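PDB 6EUD: ATP-dependent RNA helicase HrpB from Escherichia coli, which hydrolyses ATP to ADP and phosphate as a DExH-box RNA helicase that binds single-stranded RNA. Local coordinates for residues A[202-207]-A[233-238]; A[216-221]-A[269-274]. All coordinates share one frame; numbering follows the deposited sequence.

Contact 1: A[202-207]-A[233-238]; sequences AVAVAT and EQLASR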
ATOM      1  N   ALA A 202     -17.284  25.883 -12.716  1.00 28.22           N
ATOM      2  CA  ALA A 202     -18.461  25.200 -12.229  1.00 27.44           C
ATOM      3  C   ALA A 202     -18.638  25.489 -10.739  1.00 25.49           C
ATOM      4  O   ALA A 202     -19.747  25.793 -10.307  1.00 26.67           O
ATOM      5  CB  ALA A 202     -18.367  23.691 -12.497  1.00 23.42           C
ATOM      6  N   VAL A 203     -17.550  25.434  -9.967  1.00 24.48           N
ATOM      7  CA  VAL A 203     -17.670  25.658  -8.526  1.00 25.38           C
ATOM      8  C   VAL A 203     -18.093  27.115  -8.273  1.00 29.09           C
ATOM      9  O   VAL A 203     -18.929  27.386  -7.400  1.00 27.84           O
ATOM     10  CB  VAL A 203     -16.359  25.325  -7.755  1.00 23.17           C
ATOM     11  CG1 VAL A 203     -16.418  25.816  -6.324  1.00 22.64           C
ATOM     12  CG2 VAL A 203     -16.095  23.827  -7.755  1.00 22.22           C
ATOM     13  N   ALA A 204     -17.550  28.043  -9.052  1.00 27.56           N
ATOM     14  CA  ALA A 204     -17.849  29.459  -8.844  1.00 27.21           C
ATOM     15  C   ALA A 204     -19.291  29.745  -9.171  1.00 31.29           C
ATOM     16  O   ALA A 204     -19.937  30.558  -8.508  1.00 34.97           O
ATOM     17  CB  ALA A 204     -16.922  30.361  -9.698  1.00 28.16           C
ATOM     18  N   VAL A 205     -19.801  29.085 -10.204  1.00 29.76           N
ATOM     19  CA  VAL A 205     -21.177  29.314 -10.590  1.00 28.07           C
ATOM     20  C   VAL A 205     -22.120  28.759  -9.541  1.00 31.14           C
ATOM     21  O   VAL A 205     -23.084  29.407  -9.172  1.00 37.88           O
ATOM     22  CB  VAL A 205     -21.484  28.703 -11.966  1.00 30.96           C
ATOM     23  CG1 VAL A 205     -22.998  28.564 -12.188  1.00 27.38           C
ATOM     24  CG2 VAL A 205     -20.860  29.570 -13.052  1.00 29.30           C
ATOM     25  N   ALA A 206     -21.836  27.559  -9.049  1.00 31.89           N
ATOM     26  CA  ALA A 206     -22.664  26.957  -8.010  1.00 28.90           C
ATOM     27  C   ALA A 206     -22.647  27.818  -6.752  1.00 27.02           C
ATOM     28  O   ALA A 206     -23.688  28.031  -6.136  1.00 30.24           O
ATOM     29  CB  ALA A 206     -22.195  25.534  -7.698  1.00 26.85           C
ATOM     30  N   THR A 207     -21.469  28.334  -6.400  1.00 27.42           N
ATOM     31  CA  THR A 207     -21.277  29.123  -5.179  1.00 29.55           C
ATOM     32  C   THR A 207     -21.975  30.494  -5.261  1.00 36.18           C
ATOM     33  O   THR A 207     -22.613  30.931  -4.294  1.00 36.95           O
ATOM     34  CB  THR A 207     -19.770  29.310  -4.886  1.00 27.63           C
ATOM     35  OG1 THR A 207     -19.162  28.024  -4.716  1.00 26.82           O
ATOM     36  CG2 THR A 207     -19.527  30.127  -3.633  1.00 27.69           C
ATOM     37  N   GLU A 233     -10.562  33.552  -8.357  1.00 48.08           N
ATOM     38  CA  GLU A 233     -10.592  34.429  -9.517  1.00 54.80           C
ATOM     39  C   GLU A 233     -11.937  34.346 -10.248  1.00 47.78           C
ATOM     40  O   GLU A 233     -12.485  35.376 -10.643  1.00 48.29           O
ATOM     41  CB  GLU A 233      -9.447  34.093 -10.470  1.00 70.88           C
ATOM     42  CG  GLU A 233      -9.501  34.862 -11.768  1.00 89.95           C
ATOM     43  CD  GLU A 233      -8.186  34.826 -12.510  1.00108.13           C
ATOM     44  OE1 GLU A 233      -7.223  34.241 -11.970  1.00118.30           O
ATOM     45  OE2 GLU A 233      -8.113  35.386 -13.627  1.00117.97           O
ATOM     46  N   GLN A 234     -12.471  33.134 -10.417  1.00 38.95           N
ATOM     47  CA  GLN A 234     -13.746  32.971 -11.112  1.00 37.88           C
ATOM     48  C   GLN A 234     -14.888  33.537 -10.291  1.00 39.29           C
ATOM     49  O   GLN A 234     -15.855  34.065 -10.837  1.00 43.46           O
ATOM     50  CB  GLN A 234     -14.015  31.500 -11.438  1.00 38.07           C
ATOM     51  CG  GLN A 234     -13.024  30.931 -12.428  1.00 41.04           C
ATOM     52  CD  GLN A 234     -12.885  31.826 -13.658  1.00 46.24           C
ATOM     53  OE1 GLN A 234     -13.879  32.306 -14.201  1.00 49.36           O
ATOM     54  NE2 GLN A 234     -11.651  32.072 -14.081  1.00 45.55           N
ATOM     55  N   LEU A 235     -14.769  33.423  -8.974  1.00 38.58           N
ATOM     56  CA  LEU A 235     -15.793  33.904  -8.057  1.00 40.29           C
ATOM     57  C   LEU A 235     -15.863  35.435  -8.101  1.00 41.79           C
ATOM     58  O   LEU A 235     -16.938  36.030  -8.107  1.00 45.08           O
ATOM     59  CB  LEU A 235     -15.483  33.392  -6.651  1.00 38.63           C
ATOM     60  CG  LEU A 235     -16.609  32.996  -5.708  1.00 40.17           C
ATOM     61  CD1 LEU A 235     -17.711  32.305  -6.465  1.00 38.13           C
ATOM     62  CD2 LEU A 235     -16.031  32.075  -4.641  1.00 34.17           C
ATOM     63  N   ALA A 236     -14.693  36.051  -8.191  1.00 41.36           N
ATOM     64  CA  ALA A 236     -14.520  37.502  -8.173  1.00 43.29           C
ATOM     65  C   ALA A 236     -15.386  38.298  -9.173  1.00 47.96           C
ATOM     66  O   ALA A 236     -15.752  39.449  -8.909  1.00 51.71           O
ATOM     67  CB  ALA A 236     -13.049  37.815  -8.396  1.00 38.75           C
ATOM     68  N   SER A 237     -15.717  37.688 -10.305  1.00 45.94           N
ATOM     69  CA  SER A 237     -16.510  38.344 -11.346  1.00 47.15           C
ATOM     70  C   SER A 237     -18.010  38.024 -11.253  1.00 50.42           C
ATOM     71  O   SER A 237     -18.821  38.555 -12.009  1.00 47.77           O
ATOM     72  CB  SER A 237     -15.996  37.920 -12.712  1.00 46.05           C
ATOM     73  OG  SER A 237     -16.122  36.510 -12.858  1.00 46.91           O
ATOM     74  N   ARG A 238     -18.366  37.137 -10.328  1.00 50.90           N
ATOM     75  CA  ARG A 238     -19.730  36.646 -10.237  1.00 50.22           C
ATOM     76  C   ARG A 238     -20.402  37.016  -8.911  1.00 50.95           C
ATOM     77  O   ARG A 238     -21.555  36.632  -8.667  1.00 51.92           O
ATOM     78  CB  ARG A 238     -19.758  35.119 -10.430  1.00 48.24           C
ATOM     79  CG  ARG A 238     -19.331  34.627 -11.813  1.00 48.33           C
ATOM     80  CD  ARG A 238     -19.209  33.101 -11.836  1.00 49.17           C
ATOM     81  NE  ARG A 238     -18.939  32.559 -13.166  1.00 51.55           N
ATOM     82  CZ  ARG A 238     -17.732  32.545 -13.732  1.00 53.16           C
ATOM     83  NH1 ARG A 238     -16.690  33.075 -13.102  1.00 52.70           N
ATOM     84  NH2 ARG A 238     -17.560  32.021 -14.941  1.00 53.80           N
TER
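A204 meets both Q234 and L235, so the last turn of helix 225-236 sits directly against helix 199-213, with the two backbones close enough for A204 CA and L235 CA to lie 5.0 Å apart. The small methyl is what lets them approach: A204 CB abuts Q234 CB at 3.6 Å, while the delta branch of L235 reaches back over the backbone of A204, its CD1 3.5 Å from A204 O. One residue on, V205 offers a single branch at the edge of the interface. CG2 stands anti to the carbonyl carbon (chi1 163° places CG1 opposite the backbone N), and from there it touches R238 NE at 3.6 Å, the valine meeting the arginine chain at a slant. T207, a turn beyond A204, presents carbon rather than its hydroxyl: T207 CB lies 4.0 Å from L235 CD1, and the two side chains cross at about a right angle. The hydroxyl is turned back on its own helix, OG1 donating to V203 O at 2.8 Å from above the carbonyl plane; T207 N reaches the same oxygen from the opposite face.

Across from these residues, R238 runs extended from CG to NE and bends its guanidinium back over the helix end. R238 NH1 donates to Q234 O at 2.6 Å and to Q234 OE1 at 3.1 Å, the latter the straighter bond at 159°, which ties the group to the end of helix 225-236 and fixes its turn. D201 adds a long, weak ion pair at NH2. The chemistry is thus divided: the polar bonds stay within each segment, and what joins 202-207 to 233-238 is van der Waals contact alone, of A204 with Q234 and L235, of T207 with L235, and of V205 with the CD-NE end of the R238 chain.

Contact 2: A[216-221]-A[269-274]; sequences GSLLLF and RKVVLA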
ATOM      1  N   GLY A 216     -26.250  34.548   4.498  1.00 37.83           N
ATOM      2  CA  GLY A 216     -25.172  34.157   5.398  1.00 36.86           C
ATOM      3  C   GLY A 216     -23.794  34.060   4.789  1.00 35.62           C
ATOM      4  O   GLY A 216     -23.624  34.245   3.585  1.00 35.77           O
ATOM      5  N   SER A 217     -22.803  33.793   5.629  1.00 34.16           N
ATOM      6  CA  SER A 217     -21.451  33.561   5.142  1.00 30.87           C
ATOM      7  C   SER A 217     -21.299  32.100   4.792  1.00 30.96           C
ATOM      8  O   SER A 217     -22.025  31.236   5.305  1.00 29.86           O
ATOM      9  CB  SER A 217     -20.395  33.982   6.163  1.00 33.70           C
ATOM     10  OG  SER A 217     -20.310  35.394   6.224  1.00 37.00           O
ATOM     11  N   LEU A 218     -20.331  31.839   3.920  1.00 31.51           N
ATOM     12  CA  LEU A 218     -20.252  30.588   3.214  1.00 29.81           C
ATOM     13  C   LEU A 218     -18.847  30.019   3.299  1.00 33.28           C
ATOM     14  O   LEU A 218     -17.869  30.742   3.084  1.00 34.44           O
ATOM     15  CB  LEU A 218     -20.665  30.794   1.749  1.00 29.82           C
ATOM     16  CG  LEU A 218     -20.828  29.599   0.804  1.00 24.75           C
ATOM     17  CD1 LEU A 218     -21.805  29.947  -0.349  1.00 28.04           C
ATOM     18  CD2 LEU A 218     -19.476  29.209   0.251  1.00 24.45           C
ATOM     19  N   LEU A 219     -18.766  28.718   3.584  1.00 31.78           N
ATOM     20  CA  LEU A 219     -17.500  27.994   3.638  1.00 30.59           C
ATOM     21  C   LEU A 219     -17.416  27.006   2.470  1.00 32.55           C
ATOM     22  O   LEU A 219     -18.250  26.100   2.323  1.00 33.04           O
ATOM     23  CB  LEU A 219     -17.340  27.247   4.973  1.00 28.46           C
ATOM     24  CG  LEU A 219     -16.082  26.376   5.163  1.00 30.76           C
ATOM     25  CD1 LEU A 219     -14.750  27.170   5.041  1.00 25.23           C
ATOM     26  CD2 LEU A 219     -16.159  25.661   6.511  1.00 29.68           C
ATOM     27  N   LEU A 220     -16.399  27.193   1.647  1.00 31.85           N
ATOM     28  CA  LEU A 220     -16.217  26.405   0.438  1.00 31.05           C
ATOM     29  C   LEU A 220     -15.009  25.480   0.582  1.00 31.03           C
ATOM     30  O   LEU A 220     -13.887  25.964   0.731  1.00 34.14           O
ATOM     31  CB  LEU A 220     -16.044  27.342  -0.762  1.00 28.76           C
ATOM     32  CG  LEU A 220     -15.601  26.772  -2.103  1.00 32.60           C
ATOM     33  CD1 LEU A 220     -16.542  25.667  -2.586  1.00 29.26           C
ATOM     34  CD2 LEU A 220     -15.508  27.916  -3.131  1.00 34.33           C
ATOM     35  N   PHE A 221     -15.237  24.168   0.546  1.00 27.28           N
ATOM     36  CA  PHE A 221     -14.148  23.194   0.640  1.00 29.90           C
ATOM     37  C   PHE A 221     -13.626  22.855  -0.739  1.00 32.00           C
ATOM     38  O   PHE A 221     -14.404  22.498  -1.605  1.00 31.66           O
ATOM     39  CB  PHE A 221     -14.601  21.908   1.355  1.00 29.33           C
ATOM     40  CG  PHE A 221     -14.860  22.087   2.852  1.00 30.83           C
ATOM     41  CD1 PHE A 221     -16.164  22.212   3.349  1.00 28.50           C
ATOM     42  CD2 PHE A 221     -13.800  22.128   3.758  1.00 30.95           C
ATOM     43  CE1 PHE A 221     -16.409  22.369   4.727  1.00 27.07           C
ATOM     44  CE2 PHE A 221     -14.031  22.285   5.137  1.00 27.15           C
ATOM     45  CZ  PHE A 221     -15.335  22.404   5.622  1.00 24.31           C
ATOM     46  N   ARG A 269     -20.744  39.882   3.923  1.00 40.50           N
ATOM     47  CA  ARG A 269     -20.708  38.440   4.112  1.00 39.53           C
ATOM     48  C   ARG A 269     -19.408  37.931   3.524  1.00 36.54           C
ATOM     49  O   ARG A 269     -18.861  38.559   2.629  1.00 41.38           O
ATOM     50  CB  ARG A 269     -21.913  37.774   3.439  1.00 40.58           C
ATOM     51  CG  ARG A 269     -21.975  37.997   1.926  1.00 40.81           C
ATOM     52  CD  ARG A 269     -23.362  37.761   1.355  1.00 38.75           C
ATOM     53  NE  ARG A 269     -23.872  36.438   1.678  1.00 36.34           N
ATOM     54  CZ  ARG A 269     -24.817  35.823   0.981  1.00 36.79           C
ATOM     55  NH1 ARG A 269     -25.340  36.420  -0.081  1.00 36.56           N
ATOM     56  NH2 ARG A 269     -25.238  34.612   1.337  1.00 36.55           N
ATOM     57  N   LYS A 270     -18.911  36.799   4.004  1.00 33.76           N
ATOM     58  CA  LYS A 270     -17.657  36.258   3.484  1.00 33.90           C
ATOM     59  C   LYS A 270     -17.797  34.872   2.866  1.00 37.05           C
ATOM     60  O   LYS A 270     -18.609  34.052   3.297  1.00 40.91           O
ATOM     61  CB  LYS A 270     -16.597  36.219   4.594  1.00 38.36           C
ATOM     62  CG  LYS A 270     -16.916  35.231   5.694  1.00 43.18           C
ATOM     63  CD  LYS A 270     -15.856  35.195   6.795  1.00 46.58           C
ATOM     64  CE  LYS A 270     -16.248  34.142   7.823  1.00 43.47           C
ATOM     65  NZ  LYS A 270     -15.308  34.028   8.947  1.00 43.99           N
ATOM     66  N   VAL A 271     -16.994  34.628   1.837  1.00 36.51           N
ATOM     67  CA  VAL A 271     -16.783  33.294   1.321  1.00 33.76           C
ATOM     68  C   VAL A 271     -15.394  32.835   1.725  1.00 34.75           C
ATOM     69  O   VAL A 271     -14.402  33.424   1.317  1.00 41.41           O
ATOM     70  CB  VAL A 271     -16.915  33.232  -0.204  1.00 32.03           C
ATOM     71  CG1 VAL A 271     -16.585  31.815  -0.707  1.00 25.72           C
ATOM     72  CG2 VAL A 271     -18.316  33.666  -0.633  1.00 30.49           C
ATOM     73  N   VAL A 272     -15.326  31.789   2.531  1.00 29.67           N
ATOM     74  CA  VAL A 272     -14.048  31.250   2.936  1.00 32.77           C
ATOM     75  C   VAL A 272     -13.738  30.056   2.060  1.00 34.59           C
ATOM     76  O   VAL A 272     -14.493  29.089   2.013  1.00 39.02           O
ATOM     77  CB  VAL A 272     -14.032  30.853   4.425  1.00 26.87           C
ATOM     78  CG1 VAL A 272     -12.705  30.270   4.795  1.00 29.30           C
ATOM     79  CG2 VAL A 272     -14.298  32.057   5.284  1.00 31.08           C
ATOM     80  N   LEU A 273     -12.631  30.152   1.335  1.00 35.08           N
ATOM     81  CA  LEU A 273     -12.188  29.087   0.456  1.00 32.96           C
ATOM     82  C   LEU A 273     -11.078  28.329   1.184  1.00 35.83           C
ATOM     83  O   LEU A 273     -10.007  28.864   1.435  1.00 36.16           O
ATOM     84  CB  LEU A 273     -11.706  29.649  -0.889  1.00 33.34           C
ATOM     85  CG  LEU A 273     -12.602  30.612  -1.696  1.00 32.64           C
ATOM     86  CD1 LEU A 273     -12.387  32.081  -1.297  1.00 27.59           C
ATOM     87  CD2 LEU A 273     -12.409  30.425  -3.209  1.00 29.99           C
ATOM     88  N   ALA A 274     -11.339  27.079   1.536  1.00 35.62           N
ATOM     89  CA  ALA A 274     -10.423  26.338   2.389  1.00 34.49           C
ATOM     90  C   ALA A 274     -10.214  24.919   1.898  1.00 35.90           C
ATOM     91  O   ALA A 274     -11.023  24.393   1.117  1.00 39.29           O
ATOM     92  CB  ALA A 274     -10.942  26.325   3.834  1.00 31.57           C
TER
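R269 holds G216 at the start of the strand pair, two nitrogens closing on one carbonyl oxygen. R269 NH2 lies 2.8 Å from G216 O, in the carbonyl plane and on a lone pair; R269 NE, at 2.9 Å from G216 O, comes from above that plane. The oxygen itself lies in the guanidinium plane. A bend at chi3 (-56°) turns the group back onto the glycine, and L211 O and E214 O take further N-H bonds. A methionine here would probably leave G216 O without either donor and the carbonyls of L211, E214 and G216, at and just past the end of helix 199-213, without their common partner.

Next comes a side-chain-to-backbone bond: K270 N donates to S217 OG at 3.0 Å, almost straight at 177°. The lysine's own amine turns away to carbonyls of A260, L262 and E285. Beyond it the backbone ladder is regular, L218 N to K270 O, V272 N to L218 O, L220 N to V272 O (2.7 Å) and A274 N to L220 O.

Apolar contacts follow the alternation of the strands. On one face L218 CD2 lies beside V271 CG1 at 4.0 Å, and L220 CD2 meets L273 CD2; on the other, L219 CD1 packs on V272 CG1 at 3.7 Å and also reaches the methyl of A274. Strands 287-302 and 243-248 flank the pair, making these two parallel neighbours inner strands of the RecA-like C-terminal helicase domain, a P-loop NTPase-type alpha/beta core.

How the contacts relate
Contacts 1 and 2 lie with centres about 12 Å apart in the same C-terminal helicase domain, and their segments alternate along the chain: 202-207, then 216-221, 233-238 and 269-274. Helix 199-213 leads into strand 217-221, which leads in turn into helix 225-236; contact 1 therefore pairs the helices before and after a strand of contact 2. The two touch directly. V203 CG1 packs on L220 CD1 at 3.7 Å, T207 CG2 on L218 CD2, and L235 CD2 on V271 CG1. The helix pair thus covers the sheet face bearing L218, L220 and V271, giving helix-on-sheet layering in this RecA-like domain.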